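Local coordinates for protein nucleoporin NUP170 (Chaetomium thermophilum, PDB 5HAX) that probably serves as a scaffold nucleoporin of the nuclear pore complex, built from an N-terminal beta-propeller followed by an alpha-helical region, at residues R487-G499 / F516-A529. Sequence-based numbering, arbitrary orientation.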
ATOM      1  N   ARG A 487       2.684   9.903  -0.486  1.00 42.35           N
ATOM      2  CA  ARG A 487       1.930   9.928  -1.730  1.00 37.61           C
ATOM      3  C   ARG A 487       0.838  10.988  -1.656  1.00 41.36           C
ATOM      4  O   ARG A 487       0.139  11.112  -0.645  1.00 40.01           O
ATOM      5  CB  ARG A 487       1.318   8.547  -1.986  1.00 40.42           C
ATOM      6  CG  ARG A 487       0.316   8.467  -3.127  1.00 42.95           C
ATOM      7  CD  ARG A 487       0.949   8.797  -4.461  1.00 40.05           C
ATOM      8  NE  ARG A 487       0.045   8.501  -5.570  1.00 38.96           N
ATOM      9  CZ  ARG A 487       0.011   9.174  -6.717  1.00 35.67           C
ATOM     10  NH1 ARG A 487       0.827  10.199  -6.927  1.00 34.91           N
ATOM     11  NH2 ARG A 487      -0.852   8.820  -7.659  1.00 35.54           N
ATOM     12  N   ARG A 488       0.690  11.756  -2.732  1.00 39.13           N
ATOM     13  CA  ARG A 488      -0.325  12.799  -2.815  1.00 41.68           C
ATOM     14  C   ARG A 488      -1.509  12.313  -3.639  1.00 46.48           C
ATOM     15  O   ARG A 488      -1.329  11.740  -4.719  1.00 42.83           O
ATOM     16  CB  ARG A 488       0.256  14.077  -3.418  1.00 45.80           C
ATOM     17  CG  ARG A 488       1.165  14.807  -2.450  1.00 49.94           C
ATOM     18  CD  ARG A 488       1.876  15.983  -3.081  1.00 60.71           C
ATOM     19  NE  ARG A 488       1.066  17.198  -3.071  1.00 50.87           N
ATOM     20  CZ  ARG A 488       1.557  18.428  -2.958  1.00 76.65           C
ATOM     21  NH1 ARG A 488       0.736  19.470  -2.962  1.00 83.94           N
ATOM     22  NH2 ARG A 488       2.865  18.625  -2.837  1.00 63.91           N
ATOM     23  N   ARG A 489      -2.711  12.533  -3.112  1.00 41.71           N
ATOM     24  CA  ARG A 489      -3.954  12.171  -3.773  1.00 40.26           C
ATOM     25  C   ARG A 489      -4.412  13.297  -4.695  1.00 41.00           C
ATOM     26  O   ARG A 489      -3.879  14.409  -4.679  1.00 41.80           O
ATOM     27  CB  ARG A 489      -5.042  11.877  -2.741  1.00 40.33           C
ATOM     28  CG  ARG A 489      -4.663  10.851  -1.678  1.00 43.92           C
ATOM     29  CD  ARG A 489      -5.583  10.958  -0.465  1.00 45.26           C
ATOM     30  NE  ARG A 489      -5.420  12.238   0.224  1.00 42.36           N
ATOM     31  CZ  ARG A 489      -6.225  12.685   1.181  1.00 52.44           C
ATOM     32  NH1 ARG A 489      -5.990  13.862   1.745  1.00 45.98           N
ATOM     33  NH2 ARG A 489      -7.268  11.967   1.576  1.00 44.45           N
ATOM     34  N   LEU A 490      -5.431  12.996  -5.501  1.00 42.95           N
ATOM     35  CA  LEU A 490      -6.037  14.016  -6.350  1.00 41.44           C
ATOM     36  C   LEU A 490      -6.511  15.209  -5.525  1.00 39.24           C
ATOM     37  O   LEU A 490      -6.260  16.364  -5.885  1.00 42.04           O
ATOM     38  CB  LEU A 490      -7.195  13.409  -7.141  1.00 44.18           C
ATOM     39  CG  LEU A 490      -8.100  14.393  -7.887  1.00 45.42           C
ATOM     40  CD1 LEU A 490      -7.298  15.234  -8.870  1.00 44.29           C
ATOM     41  CD2 LEU A 490      -9.221  13.649  -8.599  1.00 45.61           C
ATOM     42  N   VAL A 491      -7.202  14.948  -4.410  1.00 40.38           N
ATOM     43  CA  VAL A 491      -7.719  16.042  -3.587  1.00 44.64           C
ATOM     44  C   VAL A 491      -6.582  16.878  -3.017  1.00 46.23           C
ATOM     45  O   VAL A 491      -6.726  18.093  -2.839  1.00 47.48           O
ATOM     46  CB  VAL A 491      -8.628  15.500  -2.463  1.00 46.00           C
ATOM     47  CG1 VAL A 491      -9.910  14.926  -3.047  1.00 46.96           C
ATOM     48  CG2 VAL A 491      -7.894  14.466  -1.612  1.00 47.98           C
ATOM     49  N   ASP A 492      -5.441  16.251  -2.714  1.00 45.02           N
ATOM     50  CA  ASP A 492      -4.280  17.012  -2.264  1.00 44.85           C
ATOM     51  C   ASP A 492      -3.753  17.912  -3.374  1.00 44.26           C
ATOM     52  O   ASP A 492      -3.431  19.081  -3.135  1.00 48.28           O
ATOM     53  CB  ASP A 492      -3.180  16.064  -1.784  1.00 45.93           C
ATOM     54  CG  ASP A 492      -3.642  15.147  -0.671  1.00 45.10           C
ATOM     55  OD1 ASP A 492      -4.242  15.643   0.307  1.00 51.26           O
ATOM     56  OD2 ASP A 492      -3.407  13.925  -0.781  1.00 45.51           O
ATOM     57  N   ILE A 493      -3.653  17.379  -4.595  1.00 47.98           N
ATOM     58  CA  ILE A 493      -3.195  18.176  -5.730  1.00 46.90           C
ATOM     59  C   ILE A 493      -4.203  19.274  -6.044  1.00 46.49           C
ATOM     60  O   ILE A 493      -3.838  20.435  -6.264  1.00 44.49           O
ATOM     61  CB  ILE A 493      -2.958  17.270  -6.952  1.00 48.36           C
ATOM     62  CG1 ILE A 493      -1.841  16.263  -6.663  1.00 49.15           C
ATOM     63  CG2 ILE A 493      -2.630  18.105  -8.191  1.00 52.05           C
ATOM     64  CD1 ILE A 493      -1.749  15.147  -7.684  1.00 53.66           C
ATOM     65  N   PHE A 494      -5.487  18.917  -6.085  1.00 42.58           N
ATOM     66  CA  PHE A 494      -6.520  19.891  -6.415  1.00 49.55           C
ATOM     67  C   PHE A 494      -6.543  21.031  -5.404  1.00 46.52           C
ATOM     68  O   PHE A 494      -6.619  22.206  -5.785  1.00 46.78           O
ATOM     69  CB  PHE A 494      -7.879  19.199  -6.484  1.00 44.95           C
ATOM     70  CG  PHE A 494      -8.956  20.042  -7.098  1.00 51.06           C
ATOM     71  CD1 PHE A 494      -9.904  20.667  -6.305  1.00 46.61           C
ATOM     72  CD2 PHE A 494      -9.019  20.212  -8.470  1.00 53.42           C
ATOM     73  CE1 PHE A 494     -10.894  21.445  -6.871  1.00 51.13           C
ATOM     74  CE2 PHE A 494     -10.008  20.986  -9.041  1.00 57.67           C
ATOM     75  CZ  PHE A 494     -10.946  21.604  -8.241  1.00 53.67           C
ATOM     76  N   ALA A 495      -6.463  20.705  -4.112  1.00 49.50           N
ATOM     77  CA  ALA A 495      -6.458  21.741  -3.084  1.00 50.64           C
ATOM     78  C   ALA A 495      -5.229  22.633  -3.204  1.00 51.93           C
ATOM     79  O   ALA A 495      -5.331  23.862  -3.100  1.00 48.55           O
ATOM     80  CB  ALA A 495      -6.516  21.097  -1.700  1.00 42.12           C
ATOM     81  N   LYS A 496      -4.056  22.033  -3.420  1.00 49.43           N
ATOM     82  CA  LYS A 496      -2.833  22.816  -3.558  1.00 50.47           C
ATOM     83  C   LYS A 496      -2.903  23.729  -4.775  1.00 49.20           C
ATOM     84  O   LYS A 496      -2.549  24.911  -4.695  1.00 52.64           O
ATOM     85  CB  LYS A 496      -1.631  21.876  -3.653  1.00 55.41           C
ATOM     86  CG  LYS A 496      -0.269  22.561  -3.665  1.00 57.65           C
ATOM     87  CD  LYS A 496       0.280  22.766  -2.261  1.00 71.48           C
ATOM     88  CE  LYS A 496       1.784  23.000  -2.292  1.00 89.12           C
ATOM     89  NZ  LYS A 496       2.367  23.112  -0.927  1.00 99.47           N
ATOM     90  N   ALA A 497      -3.364  23.199  -5.910  1.00 50.98           N
ATOM     91  CA  ALA A 497      -3.479  24.005  -7.123  1.00 46.77           C
ATOM     92  C   ALA A 497      -4.427  25.179  -6.914  1.00 57.77           C
ATOM     93  O   ALA A 497      -4.120  26.316  -7.291  1.00 51.52           O
ATOM     94  CB  ALA A 497      -3.950  23.132  -8.285  1.00 49.65           C
ATOM     95  N   LEU A 498      -5.590  24.922  -6.310  1.00 49.61           N
ATOM     96  CA  LEU A 498      -6.526  26.002  -6.016  1.00 53.87           C
ATOM     97  C   LEU A 498      -5.920  27.020  -5.061  1.00 61.26           C
ATOM     98  O   LEU A 498      -6.195  28.221  -5.178  1.00 57.61           O
ATOM     99  CB  LEU A 498      -7.819  25.435  -5.433  1.00 51.55           C
ATOM    100  CG  LEU A 498      -8.977  25.219  -6.410  1.00 53.01           C
ATOM    101  CD1 LEU A 498      -8.549  24.404  -7.623  1.00 60.93           C
ATOM    102  CD2 LEU A 498     -10.138  24.552  -5.693  1.00 60.36           C
ATOM    103  N   GLY A 499      -5.097  26.564  -4.113  1.00 58.41           N
ATOM    104  CA  GLY A 499      -4.435  27.489  -3.209  1.00 67.10           C
ATOM    105  C   GLY A 499      -3.566  28.502  -3.930  1.00 62.64           C
ATOM    106  O   GLY A 499      -3.352  29.609  -3.429  1.00 68.34           O
ATOM    107  N   PHE A 516      -7.163  19.595 -14.923  1.00 53.91           N
ATOM    108  CA  PHE A 516      -7.682  18.426 -14.218  1.00 47.69           C
ATOM    109  C   PHE A 516      -8.690  17.665 -15.070  1.00 46.36           C
ATOM    110  O   PHE A 516      -8.689  16.429 -15.084  1.00 49.28           O
ATOM    111  CB  PHE A 516      -8.315  18.853 -12.894  1.00 48.47           C
ATOM    112  CG  PHE A 516      -7.317  19.234 -11.839  1.00 51.26           C
ATOM    113  CD1 PHE A 516      -6.722  18.266 -11.050  1.00 46.44           C
ATOM    114  CD2 PHE A 516      -6.978  20.560 -11.632  1.00 49.95           C
ATOM    115  CE1 PHE A 516      -5.805  18.613 -10.079  1.00 51.09           C
ATOM    116  CE2 PHE A 516      -6.061  20.912 -10.661  1.00 51.88           C
ATOM    117  CZ  PHE A 516      -5.474  19.937  -9.885  1.00 48.38           C
ATOM    118  N   ILE A 517      -9.562  18.384 -15.781  1.00 49.85           N
ATOM    119  CA  ILE A 517     -10.577  17.726 -16.601  1.00 48.73           C
ATOM    120  C   ILE A 517      -9.922  16.923 -17.716  1.00 51.76           C
ATOM    121  O   ILE A 517     -10.348  15.804 -18.029  1.00 51.17           O
ATOM    122  CB  ILE A 517     -11.566  18.769 -17.158  1.00 53.05           C
ATOM    123  CG1 ILE A 517     -12.387  19.375 -16.016  1.00 57.83           C
ATOM    124  CG2 ILE A 517     -12.490  18.137 -18.201  1.00 49.47           C
ATOM    125  CD1 ILE A 517     -13.268  20.538 -16.431  1.00 56.30           C
ATOM    126  N   ASN A 518      -8.878  17.476 -18.335  1.00 52.08           N
ATOM    127  CA  ASN A 518      -8.212  16.786 -19.432  1.00 61.96           C
ATOM    128  C   ASN A 518      -7.510  15.510 -18.982  1.00 56.75           C
ATOM    129  O   ASN A 518      -7.322  14.606 -19.801  1.00 62.89           O
ATOM    130  CB  ASN A 518      -7.208  17.718 -20.109  1.00 68.08           C
ATOM    131  CG  ASN A 518      -7.879  18.828 -20.900  1.00 77.88           C
ATOM    132  OD1 ASN A 518      -9.067  18.753 -21.215  1.00 72.74           O
ATOM    133  ND2 ASN A 518      -7.115  19.861 -21.231  1.00 83.98           N
ATOM    134  N   GLN A 519      -7.126  15.414 -17.710  1.00 55.49           N
ATOM    135  CA  GLN A 519      -6.459  14.226 -17.187  1.00 55.59           C
ATOM    136  C   GLN A 519      -7.423  13.269 -16.496  1.00 52.76           C
ATOM    137  O   GLN A 519      -7.406  12.067 -16.775  1.00 52.98           O
ATOM    138  CB  GLN A 519      -5.350  14.626 -16.206  1.00 55.92           C
ATOM    139  CG  GLN A 519      -4.592  13.433 -15.628  1.00 55.70           C
ATOM    140  CD  GLN A 519      -3.532  13.838 -14.625  1.00 59.17           C
ATOM    141  OE1 GLN A 519      -3.245  15.021 -14.451  1.00 66.94           O
ATOM    142  NE2 GLN A 519      -2.945  12.851 -13.956  1.00 56.52           N
ATOM    143  N   TYR A 520      -8.264  13.782 -15.596  1.00 50.14           N
ATOM    144  CA  TYR A 520      -9.112  12.955 -14.749  1.00 53.12           C
ATOM    145  C   TYR A 520     -10.549  12.845 -15.241  1.00 47.69           C
ATOM    146  O   TYR A 520     -11.289  11.985 -14.749  1.00 43.16           O
ATOM    147  CB  TYR A 520      -9.124  13.513 -13.319  1.00 48.95           C
ATOM    148  CG  TYR A 520      -7.817  13.348 -12.574  1.00 51.59           C
ATOM    149  CD1 TYR A 520      -7.614  12.268 -11.726  1.00 53.63           C
ATOM    150  CD2 TYR A 520      -6.789  14.272 -12.715  1.00 48.88           C
ATOM    151  CE1 TYR A 520      -6.424  12.109 -11.041  1.00 49.82           C
ATOM    152  CE2 TYR A 520      -5.596  14.121 -12.032  1.00 53.85           C
ATOM    153  CZ  TYR A 520      -5.420  13.037 -11.198  1.00 43.55           C
ATOM    154  OH  TYR A 520      -4.237  12.879 -10.514  1.00 50.74           O
ATOM    155  N   GLY A 521     -10.960  13.679 -16.188  1.00 51.73           N
ATOM    156  CA  GLY A 521     -12.354  13.767 -16.567  1.00 49.13           C
ATOM    157  C   GLY A 521     -13.126  14.724 -15.674  1.00 55.10           C
ATOM    158  O   GLY A 521     -12.698  15.089 -14.579  1.00 43.16           O
ATOM    159  N   ARG A 522     -14.300  15.132 -16.162  1.00 52.85           N
ATOM    160  CA  ARG A 522     -15.056  16.175 -15.473  1.00 53.66           C
ATOM    161  C   ARG A 522     -15.620  15.677 -14.147  1.00 43.96           C
ATOM    162  O   ARG A 522     -15.580  16.398 -13.144  1.00 46.72           O
ATOM    163  CB  ARG A 522     -16.177  16.694 -16.375  1.00 60.18           C
ATOM    164  CG  ARG A 522     -16.840  17.971 -15.861  1.00 61.43           C
ATOM    165  CD  ARG A 522     -17.822  18.557 -16.872  1.00 71.00           C
ATOM    166  NE  ARG A 522     -17.182  18.885 -18.145  1.00 85.72           N
ATOM    167  CZ  ARG A 522     -16.610  20.054 -18.427  1.00 86.47           C
ATOM    168  NH1 ARG A 522     -16.056  20.247 -19.618  1.00 78.17           N
ATOM    169  NH2 ARG A 522     -16.587  21.029 -17.528  1.00 75.23           N
ATOM    170  N   VAL A 523     -16.147  14.449 -14.113  1.00 47.42           N
ATOM    171  CA  VAL A 523     -16.789  13.951 -12.897  1.00 44.88           C
ATOM    172  C   VAL A 523     -15.775  13.844 -11.765  1.00 50.50           C
ATOM    173  O   VAL A 523     -16.018  14.308 -10.644  1.00 42.04           O
ATOM    174  CB  VAL A 523     -17.479  12.601 -13.167  1.00 52.88           C
ATOM    175  CG1 VAL A 523     -17.988  11.982 -11.865  1.00 51.81           C
ATOM    176  CG2 VAL A 523     -18.630  12.778 -14.153  1.00 50.06           C
ATOM    177  N   GLU A 524     -14.624  13.222 -12.035  1.00 44.99           N
ATOM    178  CA  GLU A 524     -13.602  13.082 -11.002  1.00 45.28           C
ATOM    179  C   GLU A 524     -13.112  14.443 -10.522  1.00 43.02           C
ATOM    180  O   GLU A 524     -12.850  14.630  -9.327  1.00 43.22           O
ATOM    181  CB  GLU A 524     -12.433  12.246 -11.528  1.00 44.24           C
ATOM    182  CG  GLU A 524     -12.759  10.767 -11.730  1.00 43.25           C
ATOM    183  CD  GLU A 524     -12.821   9.985 -10.428  1.00 48.13           C
ATOM    184  OE1 GLU A 524     -12.428  10.530  -9.374  1.00 43.07           O
ATOM    185  OE2 GLU A 524     -13.259   8.815 -10.463  1.00 46.67           O
ATOM    186  N   THR A 525     -12.991  15.410 -11.434  1.00 42.10           N
ATOM    187  CA  THR A 525     -12.521  16.737 -11.050  1.00 42.82           C
ATOM    188  C   THR A 525     -13.538  17.442 -10.160  1.00 43.89           C
ATOM    189  O   THR A 525     -13.177  18.035  -9.137  1.00 47.84           O
ATOM    190  CB  THR A 525     -12.233  17.579 -12.293  1.00 45.66           C
ATOM    191  OG1 THR A 525     -11.312  16.887 -13.145  1.00 47.84           O
ATOM    192  CG2 THR A 525     -11.642  18.929 -11.902  1.00 46.95           C
ATOM    193  N   ILE A 526     -14.816  17.403 -10.542  1.00 46.68           N
ATOM    194  CA  ILE A 526     -15.848  18.052  -9.743  1.00 46.47           C
ATOM    195  C   ILE A 526     -16.017  17.334  -8.410  1.00 45.35           C
ATOM    196  O   ILE A 526     -16.337  17.964  -7.394  1.00 45.84           O
ATOM    197  CB  ILE A 526     -17.171  18.106 -10.535  1.00 46.31           C
ATOM    198  CG1 ILE A 526     -17.002  18.953 -11.804  1.00 48.78           C
ATOM    199  CG2 ILE A 526     -18.309  18.656  -9.673  1.00 49.71           C
ATOM    200  CD1 ILE A 526     -16.677  20.419 -11.552  1.00 50.56           C
ATOM    201  N   ALA A 527     -15.806  16.017  -8.386  1.00 43.30           N
ATOM    202  CA  ALA A 527     -15.856  15.283  -7.125  1.00 40.84           C
ATOM    203  C   ALA A 527     -14.722  15.710  -6.200  1.00 44.48           C
ATOM    204  O   ALA A 527     -14.905  15.784  -4.980  1.00 42.73           O
ATOM    205  CB  ALA A 527     -15.798  13.780  -7.392  1.00 47.44           C
ATOM    206  N   ALA A 528     -13.546  15.992  -6.763  1.00 43.43           N
ATOM    207  CA  ALA A 528     -12.444  16.503  -5.955  1.00 45.40           C
ATOM    208  C   ALA A 528     -12.772  17.879  -5.391  1.00 42.01           C
ATOM    209  O   ALA A 528     -12.481  18.163  -4.224  1.00 41.49           O
ATOM    210  CB  ALA A 528     -11.162  16.556  -6.787  1.00 42.54           C
ATOM    211  N   ALA A 529     -13.375  18.748  -6.207  1.00 46.75           N
ATOM    212  CA  ALA A 529     -13.781  20.062  -5.722  1.00 49.47           C
ATOM    213  C   ALA A 529     -14.780  19.931  -4.580  1.00 47.98           C
ATOM    214  O   ALA A 529     -14.659  20.603  -3.549  1.00 45.37           O
ATOM    215  CB  ALA A 529     -14.373  20.883  -6.868  1.00 52.46           C
TER
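Where the chain leaves the last propeller strand, 481-487, and turns helical, Leu-490 and Phe-494 of helix 490-501 pack as knobs into holes formed by the end of helix 506-520 and by helix 522-533. Leu-490 lies among Phe-516, Tyr-520, Glu-524 and Ala-528; its CD1 sits almost squarely over the Tyr-520 ring, a CH-pi contact 3.7 Å from the centroid. One turn on, Phe-494 has CG anti to its backbone N (chi1 -168°), which sends the ring between the two partner helices. There its CD2 edge points into the face of Phe-516, an edge-to-face pair with planes at 71° and centroids 4.9 Å apart. Phe-494 CE1 presses on Ala-529 CA at 3.4 Å, and Ala-528 CB lies over one face of the ring. Phe-516 is a knob in turn: Ile-493 CG2 and Ala-497 CB border its edge, and its ring also stacks with Trp-47. The axes of segments 490-499 and 522-529 cross at -71° and come within 9.5 Å. Gly-521, with positive phi, makes the bend between the partner helices. Across the interface the grip is apolar and aromatic, so shape and burial, rather than polar pairing, join these helices beside the propeller.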